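PDB 4AO9: beta-phenylalanine aminotransferase from Variovorax paradoxus, which probably catalyses the pyridoxal-5'-phosphate-dependent transfer of the amino group of beta-phenylalanine to a keto acid, as a class-III aminotransferase. Local coordinates for residues Y34-F48 with V63-R75. Residues are numbered along the deposited sequence; the frame is centred on the assembly and turned at random.
Sequences YRRFTDANPASQRQF and VLFYAPFPLTIAR
Phe69 lays its CB over one face of the Phe48 ring, 4.0 Å from the ring centroid, a CH-pi contact displaced toward the rim, and carries its own ring into the corner between helices 23-40 and 42-51. With chi1 at 57°, CG sits between the backbone N and the carbonyl carbon, and the ring runs on between the two helices. Phe37 CE2 stands over one ring face, the planes inclined at 47°, while Gln45 CB covers the opposite face, 3.9 Å from the centroid. CD1 faces Gln45 CG and NE2 at longer range and CD2 faces Gln45 CA. On the rim, CE1 comes to Thr38 OG1, CE2 to the backbone N of Gln45, and CZ to both Gln45 CB and Phe37 CE2. At its edge, near the ring plane, Phe37 CE2 lies 3.2 Å from Phe69 O.

Pro68, which follows a cis peptide bond, sets its CD over the centre of the Tyr34 ring, and Tyr34 OH passes Ala67 CB to bond Gln402. With an alanine here in place of Tyr34 the ring under Pro68 CD is gone, which would probably open a gap beside the cis-proline turn and cost Gln402 its hydroxyl partner. Leu71 CD2 fits between Phe37 CE1 and the side-chain amide of Asn41, whose ND2 is held by Phe37 O. Beyond it, Thr72 N donates to Ser44 OG (2.9 Å, 153°), and a water donates to Ser44 O and Pro70 O and accepts from Thr72 OG1. Phe406 (edge-to-face) and Leu409 of helix 398-410 also pack on Phe37. The contact thus joins the corner between two consecutive helices to an aromatic- and proline-rich loop that runs on into strand 72-77, where Thr72 and Ile73 pair with a strand of the second subunit of the class-III aminotransferase dimer.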
loop_
_atom_site.group_PDB
_atom_site.type_symbol
_atom_site.label_atom_id
_atom_site.label_comp_id
_atom_site.label_asym_id
_atom_site.label_seq_id
_atom_site.Cartn_x
_atom_site.Cartn_y
_atom_site.Cartn_z
ATOM N N TYR A 34 -14.241 -5.133 -31.943
ATOM C CA TYR A 34 -13.068 -4.261 -31.800
ATOM C C TYR A 34 -13.230 -2.996 -32.645
ATOM O O TYR A 34 -12.983 -1.887 -32.168
ATOM C CB TYR A 34 -11.779 -4.977 -32.205
ATOM C CG TYR A 34 -11.097 -5.832 -31.142
ATOM C CD1 TYR A 34 -11.828 -6.572 -30.211
ATOM C CD2 TYR A 34 -9.703 -5.932 -31.112
ATOM C CE1 TYR A 34 -11.182 -7.377 -29.261
ATOM C CE2 TYR A 34 -9.050 -6.725 -30.174
ATOM C CZ TYR A 34 -9.794 -7.454 -29.255
ATOM O OH TYR A 34 -9.134 -8.241 -28.336
ATOM N N ARG A 35 -13.658 -3.163 -33.897
ATOM C CA ARG A 35 -13.811 -2.014 -34.789
ATOM C C ARG A 35 -14.865 -1.032 -34.295
ATOM O O ARG A 35 -14.628 0.180 -34.271
ATOM C CB ARG A 35 -14.139 -2.450 -36.223
ATOM C CG ARG A 35 -14.197 -1.270 -37.189
ATOM C CD ARG A 35 -14.863 -1.609 -38.515
ATOM N NE ARG A 35 -16.252 -2.055 -38.390
ATOM C CZ ARG A 35 -17.282 -1.280 -38.048
ATOM N NH1 ARG A 35 -17.102 0.004 -37.753
ATOM N NH2 ARG A 35 -18.500 -1.805 -37.981
ATOM N N ARG A 36 -16.032 -1.550 -33.916
ATOM C CA ARG A 36 -17.121 -0.709 -33.437
ATOM C C ARG A 36 -16.719 0.022 -32.149
ATOM O O ARG A 36 -16.981 1.218 -31.999
ATOM C CB ARG A 36 -18.400 -1.529 -33.239
ATOM C CG ARG A 36 -19.128 -1.871 -34.546
ATOM C CD ARG A 36 -20.473 -2.561 -34.301
ATOM N NE ARG A 36 -20.322 -3.980 -33.963
ATOM C CZ ARG A 36 -20.363 -4.475 -32.728
ATOM N NH1 ARG A 36 -20.553 -3.671 -31.684
ATOM N NH2 ARG A 36 -20.211 -5.780 -32.533
ATOM N N PHE A 37 -16.070 -0.706 -31.244
ATOM C CA PHE A 37 -15.557 -0.126 -30.003
ATOM C C PHE A 37 -14.556 0.997 -30.296
ATOM O O PHE A 37 -14.654 2.095 -29.732
ATOM C CB PHE A 37 -14.934 -1.234 -29.146
ATOM C CG PHE A 37 -14.190 -0.736 -27.928
ATOM C CD1 PHE A 37 -14.859 -0.517 -26.728
ATOM C CD2 PHE A 37 -12.827 -0.485 -27.999
ATOM C CE1 PHE A 37 -14.172 -0.053 -25.605
ATOM C CE2 PHE A 37 -12.131 -0.016 -26.886
ATOM C CZ PHE A 37 -12.808 0.192 -25.686
ATOM N N THR A 38 -13.613 0.725 -31.198
ATOM C CA THR A 38 -12.599 1.710 -31.581
ATOM C C THR A 38 -13.226 2.966 -32.198
ATOM O O THR A 38 -12.907 4.080 -31.794
ATOM C CB THR A 38 -11.569 1.092 -32.553
ATOM O OG1 THR A 38 -10.876 0.024 -31.897
ATOM C CG2 THR A 38 -10.557 2.131 -33.031
ATOM N N ASP A 39 -14.129 2.775 -33.161
ATOM C CA ASP A 39 -14.743 3.900 -33.877
ATOM C C ASP A 39 -15.578 4.792 -32.971
ATOM O O ASP A 39 -15.641 6.003 -33.173
ATOM C CB ASP A 39 -15.602 3.406 -35.045
ATOM C CG ASP A 39 -14.779 2.758 -36.151
ATOM O OD1 ASP A 39 -13.535 2.863 -36.118
ATOM O OD2 ASP A 39 -15.391 2.140 -37.046
ATOM N N ALA A 40 -16.189 4.181 -31.955
ATOM C CA ALA A 40 -17.082 4.886 -31.042
ATOM C C ALA A 40 -16.349 5.617 -29.923
ATOM O O ALA A 40 -16.949 6.457 -29.250
ATOM C CB ALA A 40 -18.087 3.908 -30.444
ATOM N N ASN A 41 -15.061 5.316 -29.745
ATOM C CA ASN A 41 -14.294 5.849 -28.607
ATOM C C ASN A 41 -12.965 6.526 -28.981
ATOM O O ASN A 41 -11.903 6.184 -28.440
ATOM C CB ASN A 41 -14.112 4.751 -27.555
ATOM C CG ASN A 41 -15.419 4.356 -26.926
ATOM O OD1 ASN A 41 -15.973 5.100 -26.119
ATOM N ND2 ASN A 41 -15.960 3.211 -27.337
ATOM N N PRO A 42 -13.020 7.527 -29.888
ATOM C CA PRO A 42 -11.759 8.153 -30.301
ATOM C C PRO A 42 -11.022 8.931 -29.210
ATOM O O PRO A 42 -9.782 8.971 -29.212
ATOM C CB PRO A 42 -12.188 9.105 -31.431
ATOM C CG PRO A 42 -13.646 9.313 -31.239
ATOM C CD PRO A 42 -14.168 8.040 -30.669
ATOM N N ALA A 43 -11.761 9.552 -28.296
ATOM C CA ALA A 43 -11.131 10.284 -27.207
ATOM C C ALA A 43 -10.392 9.310 -26.279
ATOM O O ALA A 43 -9.262 9.592 -25.862
ATOM C CB ALA A 43 -12.144 11.114 -26.443
ATOM N N SER A 44 -10.998 8.162 -25.984
ATOM C CA SER A 44 -10.285 7.156 -25.187
ATOM C C SER A 44 -9.062 6.622 -25.918
ATOM O O SER A 44 -8.028 6.357 -25.298
ATOM C CB SER A 44 -11.197 6.014 -24.739
ATOM O OG SER A 44 -11.955 6.402 -23.603
ATOM N N GLN A 45 -9.153 6.486 -27.241
ATOM C CA GLN A 45 -7.992 6.005 -27.979
ATOM C C GLN A 45 -6.850 7.022 -27.942
ATOM O O GLN A 45 -5.700 6.644 -27.718
ATOM C CB GLN A 45 -8.338 5.622 -29.426
ATOM C CG GLN A 45 -7.171 4.903 -30.109
ATOM C CD GLN A 45 -7.522 4.334 -31.465
ATOM O OE1 GLN A 45 -8.307 4.908 -32.207
ATOM N NE2 GLN A 45 -6.938 3.188 -31.788
ATOM N N ARG A 46 -7.171 8.298 -28.171
ATOM C CA ARG A 46 -6.195 9.390 -28.082
ATOM C C ARG A 46 -5.513 9.406 -26.716
ATOM O O ARG A 46 -4.290 9.529 -26.617
ATOM C CB ARG A 46 -6.896 10.735 -28.324
ATOM C CG ARG A 46 -6.003 11.973 -28.334
ATOM C CD ARG A 46 -6.810 13.246 -28.656
ATOM N NE ARG A 46 -7.877 12.984 -29.628
ATOM C CZ ARG A 46 -9.180 13.172 -29.408
ATOM N NH1 ARG A 46 -9.615 13.653 -28.249
ATOM N NH2 ARG A 46 -10.053 12.882 -30.362
ATOM N N GLN A 47 -6.320 9.279 -25.669
ATOM C CA GLN A 47 -5.799 9.324 -24.307
ATOM C C GLN A 47 -4.862 8.146 -24.032
ATOM O O GLN A 47 -3.794 8.327 -23.421
ATOM C CB GLN A 47 -6.959 9.386 -23.318
ATOM C CG GLN A 47 -6.572 9.380 -21.858
ATOM C CD GLN A 47 -5.555 10.441 -21.482
ATOM O OE1 GLN A 47 -5.503 11.527 -22.073
ATOM N NE2 GLN A 47 -4.731 10.124 -20.489
ATOM N N PHE A 48 -5.248 6.957 -24.496
ATOM C CA PHE A 48 -4.408 5.774 -24.358
ATOM C C PHE A 48 -3.050 5.960 -25.024
ATOM O O PHE A 48 -2.008 5.682 -24.422
ATOM C CB PHE A 48 -5.109 4.529 -24.925
ATOM C CG PHE A 48 -4.235 3.309 -24.949
ATOM C CD1 PHE A 48 -4.055 2.554 -23.797
ATOM C CD2 PHE A 48 -3.585 2.921 -26.125
ATOM C CE1 PHE A 48 -3.243 1.417 -23.810
ATOM C CE2 PHE A 48 -2.761 1.788 -26.152
ATOM C CZ PHE A 48 -2.592 1.036 -24.985
ATOM N N VAL A 63 -5.391 -5.272 -14.329
ATOM C CA VAL A 63 -6.771 -5.688 -14.612
ATOM C C VAL A 63 -7.569 -4.642 -15.405
ATOM O O VAL A 63 -8.567 -4.967 -16.057
ATOM C CB VAL A 63 -7.526 -6.109 -13.312
ATOM C CG1 VAL A 63 -8.130 -4.890 -12.585
ATOM C CG2 VAL A 63 -8.620 -7.127 -13.627
ATOM N N LEU A 64 -7.124 -3.387 -15.355
ATOM C CA LEU A 64 -7.814 -2.306 -16.048
ATOM C C LEU A 64 -7.491 -2.279 -17.532
ATOM O O LEU A 64 -8.184 -1.613 -18.292
ATOM C CB LEU A 64 -7.471 -0.949 -15.428
ATOM C CG LEU A 64 -7.804 -0.738 -13.948
ATOM C CD1 LEU A 64 -7.469 0.702 -13.569
ATOM C CD2 LEU A 64 -9.268 -1.075 -13.611
ATOM N N PHE A 65 -6.439 -2.978 -17.951
ATOM C CA PHE A 65 -6.158 -3.035 -19.381
ATOM C C PHE A 65 -6.962 -4.121 -20.082
ATOM O O PHE A 65 -7.065 -5.248 -19.598
ATOM C CB PHE A 65 -4.675 -3.266 -19.680
ATOM C CG PHE A 65 -4.386 -3.298 -21.155
ATOM C CD1 PHE A 65 -4.469 -4.491 -21.871
ATOM C CD2 PHE A 65 -4.097 -2.125 -21.836
ATOM C CE1 PHE A 65 -4.243 -4.515 -23.251
ATOM C CE2 PHE A 65 -3.872 -2.140 -23.222
ATOM C CZ PHE A 65 -3.954 -3.339 -23.922
ATOM N N TYR A 66 -7.525 -3.765 -21.233
ATOM C CA TYR A 66 -8.073 -4.757 -22.156
ATOM C C TYR A 66 -7.872 -4.274 -23.585
ATOM O O TYR A 66 -7.746 -3.062 -23.838
ATOM C CB TYR A 66 -9.557 -5.051 -21.879
ATOM C CG TYR A 66 -10.407 -3.815 -21.708
ATOM C CD1 TYR A 66 -10.550 -3.222 -20.446
ATOM C CD2 TYR A 66 -11.068 -3.224 -22.797
ATOM C CE1 TYR A 66 -11.309 -2.079 -20.262
ATOM C CE2 TYR A 66 -11.840 -2.067 -22.616
ATOM C CZ TYR A 66 -11.957 -1.504 -21.345
ATOM O OH TYR A 66 -12.718 -0.370 -21.152
ATOM N N ALA A 67 -7.826 -5.229 -24.514
ATOM C CA ALA A 67 -7.667 -4.922 -25.927
ATOM C C ALA A 67 -9.000 -4.486 -26.545
ATOM O O ALA A 67 -10.062 -4.895 -26.078
ATOM C CB ALA A 67 -7.092 -6.129 -26.655
ATOM N N PRO A 68 -8.958 -3.654 -27.600
ATOM C CA PRO A 68 -7.749 -3.112 -28.227
ATOM C C PRO A 68 -7.071 -2.015 -27.400
ATOM O O PRO A 68 -5.855 -1.817 -27.521
ATOM C CB PRO A 68 -8.261 -2.580 -29.569
ATOM C CG PRO A 68 -9.680 -2.234 -29.329
ATOM C CD PRO A 68 -10.182 -3.256 -28.323
ATOM N N PHE A 69 -7.857 -1.337 -26.561
ATOM C CA PHE A 69 -7.373 -0.358 -25.580
ATOM C C PHE A 69 -8.500 -0.146 -24.575
ATOM O O PHE A 69 -9.662 -0.338 -24.912
ATOM C CB PHE A 69 -6.995 0.984 -26.238
ATOM C CG PHE A 69 -8.119 1.618 -27.003
ATOM C CD1 PHE A 69 -8.321 1.314 -28.345
ATOM C CD2 PHE A 69 -8.997 2.506 -26.383
ATOM C CE1 PHE A 69 -9.370 1.882 -29.055
ATOM C CE2 PHE A 69 -10.060 3.079 -27.085
ATOM C CZ PHE A 69 -10.246 2.764 -28.435
ATOM N N PRO A 70 -8.163 0.241 -23.333
ATOM C CA PRO A 70 -9.215 0.459 -22.340
ATOM C C PRO A 70 -9.849 1.833 -22.476
ATOM O O PRO A 70 -9.172 2.798 -22.858
ATOM C CB PRO A 70 -8.468 0.341 -21.008
ATOM C CG PRO A 70 -7.066 0.792 -21.342
ATOM C CD PRO A 70 -6.820 0.251 -22.725
ATOM N N LEU A 71 -11.128 1.921 -22.136
ATOM C CA LEU A 71 -11.794 3.213 -22.016
ATOM C C LEU A 71 -11.196 4.016 -20.870
ATOM O O LEU A 71 -10.874 3.468 -19.806
ATOM C CB LEU A 71 -13.289 3.036 -21.749
ATOM C CG LEU A 71 -14.152 2.336 -22.802
ATOM C CD1 LEU A 71 -15.559 2.083 -22.265
ATOM C CD2 LEU A 71 -14.220 3.175 -24.054
ATOM N N THR A 72 -11.022 5.312 -21.106
ATOM C CA THR A 72 -10.791 6.253 -20.019
ATOM C C THR A 72 -12.127 6.658 -19.413
ATOM O O THR A 72 -13.064 7.011 -20.133
ATOM C CB THR A 72 -10.024 7.485 -20.515
ATOM O OG1 THR A 72 -8.683 7.098 -20.804
ATOM C CG2 THR A 72 -9.992 8.591 -19.462
ATOM N N ILE A 73 -12.202 6.594 -18.088
ATOM C CA ILE A 73 -13.397 6.991 -17.355
ATOM C C ILE A 73 -13.225 8.437 -16.891
ATOM O O ILE A 73 -12.263 8.754 -16.188
ATOM C CB ILE A 73 -13.686 6.023 -16.167
ATOM C CG1 ILE A 73 -13.857 4.572 -16.660
ATOM C CG2 ILE A 73 -14.891 6.484 -15.347
ATOM C CD1 ILE A 73 -14.914 4.375 -17.761
ATOM N N ALA A 74 -14.148 9.298 -17.315
ATOM C CA ALA A 74 -14.057 10.742 -17.071
ATOM C C ALA A 74 -14.763 11.205 -15.804
ATOM O O ALA A 74 -14.352 12.181 -15.182
ATOM C CB ALA A 74 -14.613 11.502 -18.269
ATOM N N ARG A 75 -15.833 10.514 -15.428
ATOM C CA ARG A 75 -16.711 11.001 -14.373
ATOM C C ARG A 75 -17.502 9.845 -13.813
ATOM O O ARG A 75 -17.780 8.890 -14.532
ATOM C CB ARG A 75 -17.678 12.050 -14.956
ATOM C CG ARG A 75 -18.446 12.863 -13.930
ATOM C CD ARG A 75 -19.088 14.100 -14.566
ATOM N NE ARG A 75 -20.548 14.022 -14.625
ATOM C CZ ARG A 75 -21.265 13.806 -15.729
ATOM N NH1 ARG A 75 -20.677 13.631 -16.909
ATOM N NH2 ARG A 75 -22.587 13.769 -15.650
HETATM O O HOH W 1 -7.955 5.254 -22.689
HETATM O O HOH W 2 -6.287 7.466 -19.423
#